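Local coordinates for NTD biosynthesis operon protein NtdA (Bacillus subtilis subsp. subtilis, PDB 4K2I) that catalyses the reversible pyridoxal phosphate-dependent transamination of 3-dehydro-glucose 6-phosphate with glutamate, giving kanosamine 6-phosphate on the route to the antibiotic neotrehalosadiamine, at residues K62-S67 against S420-E425; P103-F108 against N294-N299; I222-Q227 against I240-F245; K249-C254 against E307-L312. All blocks are in the same frame, centred on the assembly; numbering follows the deposited sequence.

Contact 1: K62-S67 against S420-E425; sequences KNREIS and SFTLEE
R64 grips E424 side-on: its NE lies 3.0 Å from E424 OE2, with an N-H...O angle of 155°, and its NH2 reaches the same oxygen. Both bonds run in the guanidinium plane; both donors converge on a single oxygen, and the carboxylate plane stands 76° from that of the guanidinium; NE meets the oxygen at the anti lone pair. Two torsions set up this crossing. The R64 chain leaves its backbone extended (chi1 -176°), runs on straight through chi2 and bends at chi3, which swings the guanidinium edge over the start of the helix, while E424 places CG between its own N and carbonyl carbon and bends again at chi2 to turn OE2 toward the arginine. NH2 also makes a weak bond to T422 OG1 at 3.3 Å.

That hydroxyl is already engaged in a capping box: E425 N donates to T422 OG1, and T422 N donates to E425 OE1 at 3.0 Å. I66 also presses CD1 onto the first turn, 3.4 Å from E424 CG and 3.7 Å from E425 CG, and its CG1 lies over one face of the guanidinium, near the rim. E425 OE1 has a further salt bridge to R76, and E424 OE1 accepts from Q61 N. The contact thus sets the loop between helices 53-57 and 80-93 against the N-terminus of helix 423-438, whose first residue, L423, packs on helix 312-329.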
# COMPACT_ATOMS: atom_id res chain seq x y z
N LYS B 62 40.71 6.75 6.79
CA LYS B 62 40.85 8.13 7.26
C LYS B 62 41.44 9.05 6.17
O LYS B 62 41.13 10.24 6.12
CB LYS B 62 41.72 8.15 8.53
CG LYS B 62 42.58 9.39 8.68
CD LYS B 62 43.83 9.12 9.51
CE LYS B 62 43.53 9.11 11.00
NZ LYS B 62 44.77 8.96 11.79
N ASN B 63 42.26 8.49 5.29
CA ASN B 63 42.93 9.29 4.27
C ASN B 63 42.16 9.47 2.95
O ASN B 63 42.69 10.02 1.99
CB ASN B 63 44.31 8.70 3.95
CG ASN B 63 44.24 7.24 3.52
OD1 ASN B 63 43.49 6.44 4.09
ND2 ASN B 63 45.03 6.89 2.51
N ARG B 64 40.93 8.98 2.89
CA ARG B 64 40.12 9.18 1.70
C ARG B 64 39.53 10.60 1.73
O ARG B 64 38.82 10.97 2.67
CB ARG B 64 39.01 8.12 1.60
CG ARG B 64 38.18 8.19 0.34
CD ARG B 64 37.15 7.07 0.27
NE ARG B 64 36.09 7.19 1.27
CZ ARG B 64 34.93 7.81 1.08
NH1 ARG B 64 34.66 8.40 -0.08
NH2 ARG B 64 34.02 7.85 2.06
N GLU B 65 39.83 11.39 0.70
CA GLU B 65 39.41 12.78 0.70
C GLU B 65 37.90 12.88 0.59
O GLU B 65 37.26 12.18 -0.19
CB GLU B 65 40.07 13.57 -0.43
CG GLU B 65 39.87 15.07 -0.26
CD GLU B 65 40.43 15.90 -1.42
OE1 GLU B 65 40.94 17.00 -1.14
OE2 GLU B 65 40.34 15.46 -2.59
N ILE B 66 37.32 13.75 1.40
CA ILE B 66 35.88 13.94 1.37
C ILE B 66 35.53 15.40 1.16
O ILE B 66 35.91 16.25 1.96
CB ILE B 66 35.24 13.40 2.63
CG1 ILE B 66 35.33 11.88 2.57
CG2 ILE B 66 33.78 13.84 2.76
CD1 ILE B 66 35.02 11.28 3.82
N SER B 67 34.81 15.67 0.08
CA SER B 67 34.41 17.04 -0.26
C SER B 67 32.91 17.31 -0.03
O SER B 67 32.51 18.45 0.19
CB SER B 67 34.77 17.34 -1.71
OG SER B 67 34.04 16.49 -2.57
N SER B 420 25.37 2.44 6.55
CA SER B 420 26.44 2.47 5.55
C SER B 420 27.23 3.79 5.47
O SER B 420 28.04 3.96 4.56
CB SER B 420 25.89 2.11 4.17
OG SER B 420 25.47 0.76 4.14
N PHE B 421 27.00 4.70 6.41
CA PHE B 421 27.78 5.92 6.55
C PHE B 421 29.24 5.55 6.87
O PHE B 421 29.49 4.58 7.61
CB PHE B 421 27.18 6.73 7.70
CG PHE B 421 27.63 8.17 7.78
CD1 PHE B 421 27.65 8.99 6.65
CD2 PHE B 421 27.94 8.73 9.02
CE1 PHE B 421 28.03 10.33 6.75
CE2 PHE B 421 28.32 10.07 9.13
CZ PHE B 421 28.37 10.86 7.99
N THR B 422 30.21 6.30 6.34
CA THR B 422 31.61 6.02 6.65
C THR B 422 32.15 6.85 7.82
O THR B 422 31.68 7.97 8.08
CB THR B 422 32.55 6.18 5.43
OG1 THR B 422 32.57 7.55 5.00
CG2 THR B 422 32.09 5.27 4.27
N LEU B 423 33.12 6.30 8.53
CA LEU B 423 33.74 7.02 9.63
C LEU B 423 34.51 8.23 9.12
O LEU B 423 34.58 9.23 9.81
CB LEU B 423 34.65 6.09 10.45
CG LEU B 423 33.96 4.87 11.05
CD1 LEU B 423 34.88 4.17 12.03
CD2 LEU B 423 32.66 5.26 11.74
N GLU B 424 35.09 8.16 7.93
CA GLU B 424 35.78 9.33 7.39
C GLU B 424 34.81 10.47 6.98
O GLU B 424 35.17 11.65 7.08
CB GLU B 424 36.77 8.98 6.27
CG GLU B 424 36.18 8.35 5.02
CD GLU B 424 36.02 6.85 5.10
OE1 GLU B 424 36.15 6.28 6.22
OE2 GLU B 424 35.77 6.24 4.05
N GLU B 425 33.61 10.14 6.53
CA GLU B 425 32.59 11.19 6.36
C GLU B 425 32.23 11.79 7.71
O GLU B 425 32.10 13.01 7.84
CB GLU B 425 31.32 10.64 5.71
CG GLU B 425 31.42 10.38 4.22
CD GLU B 425 30.29 9.49 3.74
OE1 GLU B 425 30.29 8.29 4.11
OE2 GLU B 425 29.40 9.98 3.02

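Contact 2: P103-F108 against N294-N299; sequences PYLEQF and NSKMDN. With PMP (4'-deoxy-4'-aminopyridoxal-5'-phosphate), chain C.
One side-chain oxygen, N299 OD1, receives two consecutive backbone N-H groups from the first turn of helix 103-116. Y104 N lies 2.9 Å from N299 OD1 in the carbonyl plane, and L105 N lies 3.2 Å from the same atom, slightly tilted from that plane; the second bond is the straighter at its hydrogen, 154° against 131°. First-turn amides have no earlier carbonyl of their helix to bond, so the asparagine supplies an acceptor from a distant part of the chain. Its CG stands anti to the N299 backbone N (chi1 -173°), which carries the amide across to the helix, where OD1 also meets the edge of the Y104 ring. N299 ND2 is held by K98 O.

Beside this bond pair, the L105 and M297 side chains run alongside each other, antiparallel, with L105 CD1 3.8 Å from M297 CB, while L105 CD2 touches the end of K296. M297 is fully extended and crosses F108 at about a right angle; its SD comes 3.6 Å from F108 CE2 in an oblique Met-aromatic contact.

At the far end of 294-299, N294 ND2 donates to phosphate oxygen O1P of a cofactor at 2.7 Å. That PMP is also bonded by residues of the second subunit, among them its S244 and K249. Such a cofactor site, completed across the dimer interface, is typical of PLP aminotransferases of this fold.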
# COMPACT_ATOMS: atom_id res chain seq x y z
N PRO B 103 2.41 -17.12 1.45
CA PRO B 103 3.12 -17.75 2.59
C PRO B 103 4.30 -16.93 3.12
O PRO B 103 4.71 -17.15 4.25
CB PRO B 103 3.62 -19.08 2.00
CG PRO B 103 3.82 -18.78 0.53
CD PRO B 103 2.73 -17.78 0.17
N TYR B 104 4.83 -16.00 2.33
CA TYR B 104 5.93 -15.19 2.86
C TYR B 104 5.35 -14.16 3.84
O TYR B 104 5.97 -13.83 4.85
CB TYR B 104 6.69 -14.49 1.74
CG TYR B 104 7.50 -15.42 0.87
CD1 TYR B 104 8.85 -15.66 1.14
CD2 TYR B 104 6.94 -16.03 -0.24
CE1 TYR B 104 9.61 -16.49 0.34
CE2 TYR B 104 7.69 -16.87 -1.05
CZ TYR B 104 9.03 -17.09 -0.75
OH TYR B 104 9.79 -17.92 -1.54
N LEU B 105 4.16 -13.67 3.53
CA LEU B 105 3.47 -12.77 4.43
C LEU B 105 3.24 -13.41 5.80
O LEU B 105 3.55 -12.82 6.83
CB LEU B 105 2.16 -12.29 3.80
CG LEU B 105 1.28 -11.41 4.68
CD1 LEU B 105 1.96 -10.09 4.95
CD2 LEU B 105 -0.09 -11.21 4.03
N GLU B 106 2.72 -14.63 5.80
CA GLU B 106 2.47 -15.36 7.04
C GLU B 106 3.76 -15.65 7.80
O GLU B 106 3.82 -15.50 9.02
CB GLU B 106 1.75 -16.68 6.74
CG GLU B 106 0.49 -16.51 5.89
CD GLU B 106 -0.08 -17.84 5.41
OE1 GLU B 106 0.40 -18.91 5.87
OE2 GLU B 106 -1.01 -17.83 4.57
N GLN B 107 4.80 -16.07 7.08
CA GLN B 107 6.09 -16.34 7.72
C GLN B 107 6.70 -15.06 8.30
O GLN B 107 7.25 -15.08 9.40
CB GLN B 107 7.06 -16.99 6.74
CG GLN B 107 8.45 -17.25 7.33
CD GLN B 107 8.47 -18.36 8.39
OE1 GLN B 107 7.47 -19.06 8.59
NE2 GLN B 107 9.61 -18.53 9.06
N PHE B 108 6.59 -13.96 7.56
CA PHE B 108 7.08 -12.65 8.03
C PHE B 108 6.42 -12.23 9.35
O PHE B 108 7.09 -11.74 10.25
CB PHE B 108 6.86 -11.58 6.96
CG PHE B 108 7.46 -10.23 7.30
CD1 PHE B 108 8.82 -10.10 7.53
CD2 PHE B 108 6.66 -9.11 7.36
CE1 PHE B 108 9.38 -8.86 7.83
CE2 PHE B 108 7.21 -7.86 7.65
CZ PHE B 108 8.58 -7.74 7.89
N ASN B 294 -8.16 -1.90 2.41
CA ASN B 294 -7.37 -2.86 1.68
C ASN B 294 -5.94 -2.57 2.07
O ASN B 294 -5.17 -1.98 1.31
CB ASN B 294 -7.55 -2.69 0.17
CG ASN B 294 -6.88 -3.78 -0.62
OD1 ASN B 294 -6.39 -4.75 -0.05
ND2 ASN B 294 -6.85 -3.64 -1.94
N SER B 295 -5.59 -2.98 3.29
CA SER B 295 -4.35 -2.50 3.88
C SER B 295 -3.45 -3.55 4.51
O SER B 295 -2.69 -3.23 5.42
CB SER B 295 -4.64 -1.41 4.90
OG SER B 295 -5.17 -0.27 4.26
N LYS B 296 -3.51 -4.79 4.02
CA LYS B 296 -2.50 -5.79 4.39
C LYS B 296 -1.19 -5.52 3.63
O LYS B 296 -1.20 -4.96 2.54
CB LYS B 296 -2.99 -7.21 4.05
CG LYS B 296 -4.29 -7.63 4.74
CD LYS B 296 -4.70 -9.02 4.29
CE LYS B 296 -3.76 -10.09 4.85
NZ LYS B 296 -3.92 -11.40 4.16
N MET B 297 -0.06 -5.93 4.20
CA MET B 297 1.21 -5.93 3.48
C MET B 297 1.14 -6.94 2.32
O MET B 297 0.41 -7.93 2.41
CB MET B 297 2.33 -6.30 4.46
CG MET B 297 3.74 -6.30 3.87
SD MET B 297 4.93 -6.69 5.17
CE MET B 297 6.49 -6.51 4.31
N ASP B 298 1.88 -6.67 1.23
CA ASP B 298 1.99 -7.62 0.10
C ASP B 298 2.96 -8.77 0.39
O ASP B 298 4.02 -8.57 0.99
CB ASP B 298 2.45 -6.91 -1.18
CG ASP B 298 1.43 -5.93 -1.73
OD1 ASP B 298 0.22 -6.10 -1.48
OD2 ASP B 298 1.84 -4.97 -2.43
N ASN B 299 2.60 -9.96 -0.08
CA ASN B 299 3.45 -11.14 -0.04
C ASN B 299 4.83 -10.87 -0.66
O ASN B 299 5.85 -11.35 -0.17
CB ASN B 299 2.75 -12.28 -0.78
CG ASN B 299 3.48 -13.62 -0.66
OD1 ASN B 299 3.68 -14.13 0.44
ND2 ASN B 299 3.83 -14.21 -1.80
N1 PMP C . -13.82 -2.40 -7.43
C2 PMP C . -13.94 -3.63 -8.05
C2A PMP C . -15.10 -3.91 -8.97
C3 PMP C . -12.96 -4.62 -7.81
O3 PMP C . -13.07 -5.85 -8.42
C4 PMP C . -11.89 -4.36 -6.97
C4A PMP C . -10.84 -5.44 -6.71
N4A PMP C . -11.41 -6.79 -6.75
C5 PMP C . -11.80 -3.10 -6.35
C6 PMP C . -12.77 -2.14 -6.59
C5A PMP C . -10.67 -2.75 -5.42
O4P PMP C . -9.44 -2.75 -6.09
P PMP C . -8.06 -3.01 -5.28
O1P PMP C . -8.07 -2.29 -3.96
O2P PMP C . -6.89 -2.57 -6.16
O3P PMP C . -8.01 -4.51 -4.97

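Contact 3: I222-Q227 against I240-F245; sequences IEDACQ and ITTLSF. With PMP (4'-deoxy-4'-aminopyridoxal-5'-phosphate), chain M.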
# COMPACT_ATOMS: atom_id res chain seq x y z
N ILE B 222 -1.74 3.27 22.42
CA ILE B 222 -1.22 2.79 21.15
C ILE B 222 0.04 3.59 20.86
O ILE B 222 0.01 4.82 20.86
CB ILE B 222 -2.25 2.93 20.03
CG1 ILE B 222 -1.62 2.65 18.67
CG2 ILE B 222 -2.91 4.33 20.06
CD1 ILE B 222 -2.63 2.41 17.54
N GLU B 223 1.16 2.91 20.68
CA GLU B 223 2.41 3.63 20.51
C GLU B 223 2.86 3.66 19.06
O GLU B 223 2.73 2.68 18.31
CB GLU B 223 3.51 3.04 21.39
CG GLU B 223 3.85 1.61 21.07
CD GLU B 223 4.84 1.01 22.03
OE1 GLU B 223 4.94 -0.23 22.02
OE2 GLU B 223 5.53 1.76 22.77
N ASP B 224 3.36 4.82 18.66
CA ASP B 224 3.94 4.99 17.34
C ASP B 224 5.42 4.68 17.47
O ASP B 224 6.22 5.55 17.84
CB ASP B 224 3.71 6.42 16.83
CG ASP B 224 4.30 6.65 15.44
OD1 ASP B 224 5.07 5.79 14.96
OD2 ASP B 224 4.01 7.70 14.84
N ALA B 225 5.78 3.44 17.17
CA ALA B 225 7.18 3.00 17.20
C ALA B 225 7.71 2.85 15.79
O ALA B 225 8.61 2.04 15.53
CB ALA B 225 7.29 1.68 17.95
N CYS B 226 7.16 3.63 14.86
CA CYS B 226 7.58 3.50 13.47
C CYS B 226 9.08 3.73 13.25
O CYS B 226 9.64 3.19 12.30
CB CYS B 226 6.71 4.37 12.56
SG CYS B 226 5.01 3.71 12.49
N GLN B 227 9.72 4.49 14.13
CA GLN B 227 11.17 4.69 14.03
C GLN B 227 11.95 3.90 15.10
O GLN B 227 13.14 4.10 15.26
CB GLN B 227 11.52 6.18 14.14
CG GLN B 227 10.80 7.05 13.11
CD GLN B 227 11.16 8.52 13.21
OE1 GLN B 227 11.81 8.96 14.16
NE2 GLN B 227 10.74 9.29 12.23
N ILE B 240 -1.38 -1.52 21.83
CA ILE B 240 -0.97 -1.76 20.45
C ILE B 240 0.37 -1.09 20.14
O ILE B 240 0.59 0.06 20.51
CB ILE B 240 -2.04 -1.24 19.45
CG1 ILE B 240 -3.27 -2.16 19.48
CG2 ILE B 240 -1.47 -1.17 18.02
CD1 ILE B 240 -4.15 -1.99 18.30
N THR B 241 1.25 -1.83 19.47
CA THR B 241 2.48 -1.26 18.94
C THR B 241 2.40 -1.17 17.41
O THR B 241 1.99 -2.12 16.75
CB THR B 241 3.69 -2.12 19.32
OG1 THR B 241 3.79 -2.23 20.75
CG2 THR B 241 4.98 -1.50 18.75
N THR B 242 2.81 -0.03 16.84
CA THR B 242 2.83 0.12 15.40
C THR B 242 4.25 0.31 14.88
O THR B 242 5.05 1.01 15.50
CB THR B 242 1.94 1.30 14.92
OG1 THR B 242 2.44 2.54 15.44
CG2 THR B 242 0.50 1.10 15.37
N LEU B 243 4.55 -0.31 13.74
CA LEU B 243 5.86 -0.23 13.12
C LEU B 243 5.71 0.21 11.67
O LEU B 243 4.65 0.01 11.08
CB LEU B 243 6.56 -1.60 13.16
CG LEU B 243 6.93 -2.16 14.54
CD1 LEU B 243 7.39 -3.60 14.43
CD2 LEU B 243 8.00 -1.31 15.22
N SER B 244 6.75 0.84 11.13
CA SER B 244 6.86 1.10 9.70
C SER B 244 8.06 0.33 9.12
O SER B 244 9.10 0.24 9.78
CB SER B 244 7.08 2.58 9.43
OG SER B 244 7.46 2.76 8.08
N PHE B 245 7.90 -0.20 7.91
CA PHE B 245 9.00 -0.86 7.20
C PHE B 245 9.31 -0.12 5.89
O PHE B 245 9.76 -0.73 4.91
CB PHE B 245 8.70 -2.34 6.92
CG PHE B 245 8.29 -3.12 8.15
CD1 PHE B 245 9.12 -3.18 9.25
CD2 PHE B 245 7.08 -3.78 8.20
CE1 PHE B 245 8.75 -3.88 10.40
CE2 PHE B 245 6.69 -4.49 9.33
CZ PHE B 245 7.53 -4.53 10.44
N1 PMP M . 5.24 7.71 12.39
C2 PMP M . 6.53 8.16 12.30
C2A PMP M . 7.17 8.73 13.55
C3 PMP M . 7.20 8.08 11.06
O3 PMP M . 8.48 8.51 10.89
C4 PMP M . 6.56 7.55 9.95
C4A PMP M . 7.31 7.48 8.61
N4A PMP M . 8.33 8.54 8.44
C5 PMP M . 5.23 7.10 10.08
C6 PMP M . 4.59 7.19 11.30
C5A PMP M . 4.46 6.52 8.93
O4P PMP M . 5.05 5.32 8.49
P PMP M . 4.82 4.82 6.98
O1P PMP M . 3.38 5.07 6.61
O2P PMP M . 5.22 3.35 6.86
O3P PMP M . 5.67 5.73 6.06
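Strands 222-224 and 240-244 run parallel, 4.8 Å apart at closest approach and 21° between their directions, with I222, E223 and D224 paired to I240, T241 and T242. E223 uses both backbone polar atoms: its N donates to I240 O at 2.9 Å, and its O accepts from T242 N. T242 OG1 adds a second bond to E223 O, also 2.9 Å long, but arriving from a tilted direction; chi1 of 63° sets the hydroxyl between the T242 backbone N and carbonyl carbon, over the neighbouring strand. Beyond D224 the pairing weakens, with A225 N making only a weak bond to T242 O.

On the face of I222 and D224, I222 and I240 run alongside each other, CD1 of I222 being 3.8 Å from CG2 of I240. The other face carries a polar pair: T241 OG1 donates to the anti lone pair of E223 OE1 at 2.6 Å, with both side chains rising together from the sheet, and H199 NE2 bonds the second carboxylate oxygen. This buried acid therefore has a partner at each oxygen.

At the C-terminal ends the strands open onto the cofactor. D224 OD1 closes an Asx turn by accepting from C226 N, which helps to fix the carboxylate; D224 OD2, bonded by T156, sits 2.7 Å from PMP N1. S244 OG donates to phosphate oxygen O2P at 2.6 Å, and Q227 NE2 to O3, the hydroxyl oxygen on the pyridine ring. An aspartate at the pyridine nitrogen beyond a parallel strand end is a hallmark of fold-type I PLP enzymes.

Contact 4: K249-C254 against E307-L312; sequences KNFGVC and ERMKYL. With PMP (4'-deoxy-4'-aminopyridoxal-5'-phosphate), chain M.
N250 meets L312 through its backbone, O lying 3.8 Å from L312 CD1. Just before it, K249, the residue that forms the internal aldimine with pyridoxal phosphate, turns the other way, and its NZ stands 3.2 Å from N4A of the aminated cofactor. The N250 amide is occupied by H351 and by V349 O.

F251 carries the largest contact area of its segment, with 86 Å² of it buried against 307-312. Its CG is anti to the backbone N (chi1 160°), which sends the ring toward 308-309, where CE1 comes 3.4 Å from M309 N, and CZ touches M309 CB. M309 CG lies over one face of the ring, nearer its edge than its centre, and SD is 4.9 Å from the ring centroid, 35° off the normal, an oblique Met-aromatic contact. At the root of the side chain, F251 CB packs against L312 CD1 at 3.8 Å.

From G252 onward the partner is R308, whose aliphatic part passes the glycine carbonyl, R308 CD being 3.3 Å from G252 O. A bend at chi3 (69°) then turns the guanidinium so that NH1 makes a weak bond, 3.0 Å long, to V253 O near the guanidinium plane. The stronger hold on R308 is the salt bridge from its NE to E82. C254 SG lies 4.2 Å from R308 CD, and C254 also packs on F99 of the second subunit.

The loop carrying the cofactor lysine is thus backed by segment 307-312 through an aromatic and an arginine, within the large domain of a DegT/DnrJ/EryC1 family aminotransferase.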
# COMPACT_ATOMS: atom_id res chain seq x y z
N LYS B 249 13.69 3.31 7.10
CA LYS B 249 13.70 2.94 8.52
C LYS B 249 14.91 2.06 8.86
O LYS B 249 15.59 1.56 7.97
CB LYS B 249 12.38 2.25 8.89
CG LYS B 249 11.16 3.15 8.70
CD LYS B 249 11.27 4.37 9.61
CE LYS B 249 10.14 5.36 9.37
NZ LYS B 249 10.30 6.01 8.03
N ASN B 250 15.19 1.90 10.16
CA ASN B 250 16.26 1.01 10.62
C ASN B 250 16.16 -0.38 9.97
O ASN B 250 17.17 -1.01 9.62
CB ASN B 250 16.27 0.90 12.14
CG ASN B 250 16.78 2.17 12.81
OD1 ASN B 250 16.73 3.27 12.23
ND2 ASN B 250 17.27 2.03 14.03
N PHE B 251 14.93 -0.83 9.78
CA PHE B 251 14.66 -2.00 8.97
C PHE B 251 13.50 -1.68 8.06
O PHE B 251 12.42 -1.34 8.54
CB PHE B 251 14.31 -3.21 9.85
CG PHE B 251 13.58 -4.30 9.10
CD1 PHE B 251 14.10 -4.82 7.92
CD2 PHE B 251 12.38 -4.80 9.58
CE1 PHE B 251 13.43 -5.81 7.24
CE2 PHE B 251 11.71 -5.80 8.91
CZ PHE B 251 12.24 -6.31 7.72
N GLY B 252 13.73 -1.81 6.76
CA GLY B 252 12.71 -1.51 5.77
C GLY B 252 12.66 -2.52 4.63
O GLY B 252 13.59 -3.32 4.45
N VAL B 253 11.57 -2.51 3.87
CA VAL B 253 11.48 -3.37 2.70
C VAL B 253 11.79 -2.53 1.45
O VAL B 253 12.57 -1.59 1.55
CB VAL B 253 10.11 -4.09 2.65
CG1 VAL B 253 10.00 -5.01 3.86
CG2 VAL B 253 8.94 -3.09 2.65
N CYS B 254 11.22 -2.88 0.30
CA CYS B 254 11.46 -2.11 -0.92
C CYS B 254 10.14 -1.53 -1.44
O CYS B 254 9.74 -1.79 -2.58
CB CYS B 254 12.13 -2.98 -1.99
SG CYS B 254 13.84 -3.50 -1.57
N GLU B 307 14.49 -11.14 3.67
CA GLU B 307 15.88 -10.99 3.28
C GLU B 307 16.53 -9.81 4.03
O GLU B 307 17.53 -10.00 4.70
CB GLU B 307 16.02 -10.84 1.76
CG GLU B 307 15.57 -12.07 0.97
CD GLU B 307 16.21 -13.35 1.47
OE1 GLU B 307 17.44 -13.37 1.73
OE2 GLU B 307 15.49 -14.35 1.62
N ARG B 308 15.95 -8.61 3.92
CA ARG B 308 16.59 -7.43 4.51
C ARG B 308 16.71 -7.50 6.03
O ARG B 308 17.62 -6.92 6.61
CB ARG B 308 15.89 -6.13 4.06
CG ARG B 308 15.88 -5.94 2.53
CD ARG B 308 15.58 -4.50 2.12
NE ARG B 308 16.68 -3.60 2.47
CZ ARG B 308 16.66 -2.28 2.33
NH1 ARG B 308 15.59 -1.65 1.84
NH2 ARG B 308 17.72 -1.58 2.68
N MET B 309 15.79 -8.21 6.67
CA MET B 309 15.82 -8.39 8.13
C MET B 309 17.09 -9.06 8.64
O MET B 309 17.46 -8.92 9.82
CB MET B 309 14.58 -9.18 8.58
CG MET B 309 14.32 -9.17 10.08
SD MET B 309 12.66 -9.81 10.43
CE MET B 309 12.42 -10.75 8.92
N LYS B 310 17.77 -9.80 7.77
CA LYS B 310 19.01 -10.49 8.13
C LYS B 310 20.12 -9.52 8.51
O LYS B 310 21.10 -9.90 9.18
CB LYS B 310 19.47 -11.39 6.98
CG LYS B 310 18.47 -12.48 6.60
CD LYS B 310 19.01 -13.31 5.46
CE LYS B 310 18.05 -14.43 5.06
NZ LYS B 310 18.50 -15.08 3.78
N TYR B 311 19.97 -8.26 8.11
CA TYR B 311 21.00 -7.25 8.35
C TYR B 311 20.67 -6.34 9.53
O TYR B 311 21.45 -5.46 9.86
CB TYR B 311 21.21 -6.39 7.08
CG TYR B 311 21.67 -7.18 5.88
CD1 TYR B 311 22.99 -7.10 5.43
CD2 TYR B 311 20.79 -8.02 5.20
CE1 TYR B 311 23.41 -7.84 4.33
CE2 TYR B 311 21.19 -8.76 4.12
CZ TYR B 311 22.51 -8.67 3.68
OH TYR B 311 22.90 -9.41 2.60
N LEU B 312 19.51 -6.55 10.16
CA LEU B 312 19.01 -5.59 11.14
C LEU B 312 19.89 -5.42 12.40
O LEU B 312 20.21 -4.29 12.79
CB LEU B 312 17.57 -5.92 11.55
CG LEU B 312 17.02 -5.07 12.70
CD1 LEU B 312 17.09 -3.58 12.36
CD2 LEU B 312 15.59 -5.47 13.09
N1 PMP M . 5.24 7.71 12.39
C2 PMP M . 6.53 8.16 12.30
C2A PMP M . 7.17 8.73 13.55
C3 PMP M . 7.20 8.08 11.06
O3 PMP M . 8.48 8.51 10.89
C4 PMP M . 6.56 7.55 9.95
C4A PMP M . 7.31 7.48 8.61
N4A PMP M . 8.33 8.54 8.44
C5 PMP M . 5.23 7.10 10.08
C6 PMP M . 4.59 7.19 11.30
C5A PMP M . 4.46 6.52 8.93
O4P PMP M . 5.05 5.32 8.49
P PMP M . 4.82 4.82 6.98
O1P PMP M . 3.38 5.07 6.61
O2P PMP M . 5.22 3.35 6.86
O3P PMP M . 5.67 5.73 6.06

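How the contacts relate
Contacts 2, 3 and 4 form one connected region, their centres about 15 to 17 Å apart. Rings join them: F108 CE2 of contact 2 lies 3.8 Å from F245 CE2 of contact 3, and F108 CZ lies 3.8 Å from F251 CE2 of contact 4. A probable backbone hydrogen bond, F245 O to V253 N at 2.7 Å, links contacts 3 and 4, which share the same PMP. Contact 2 instead reaches the cofactor of the other active site through N294, so the three together serve both sites of the dimer. Contact 1 stands apart, its centre about 24 Å from that of contact 4, and joins the N-terminal region to helix 423-438 away from the annotated sites.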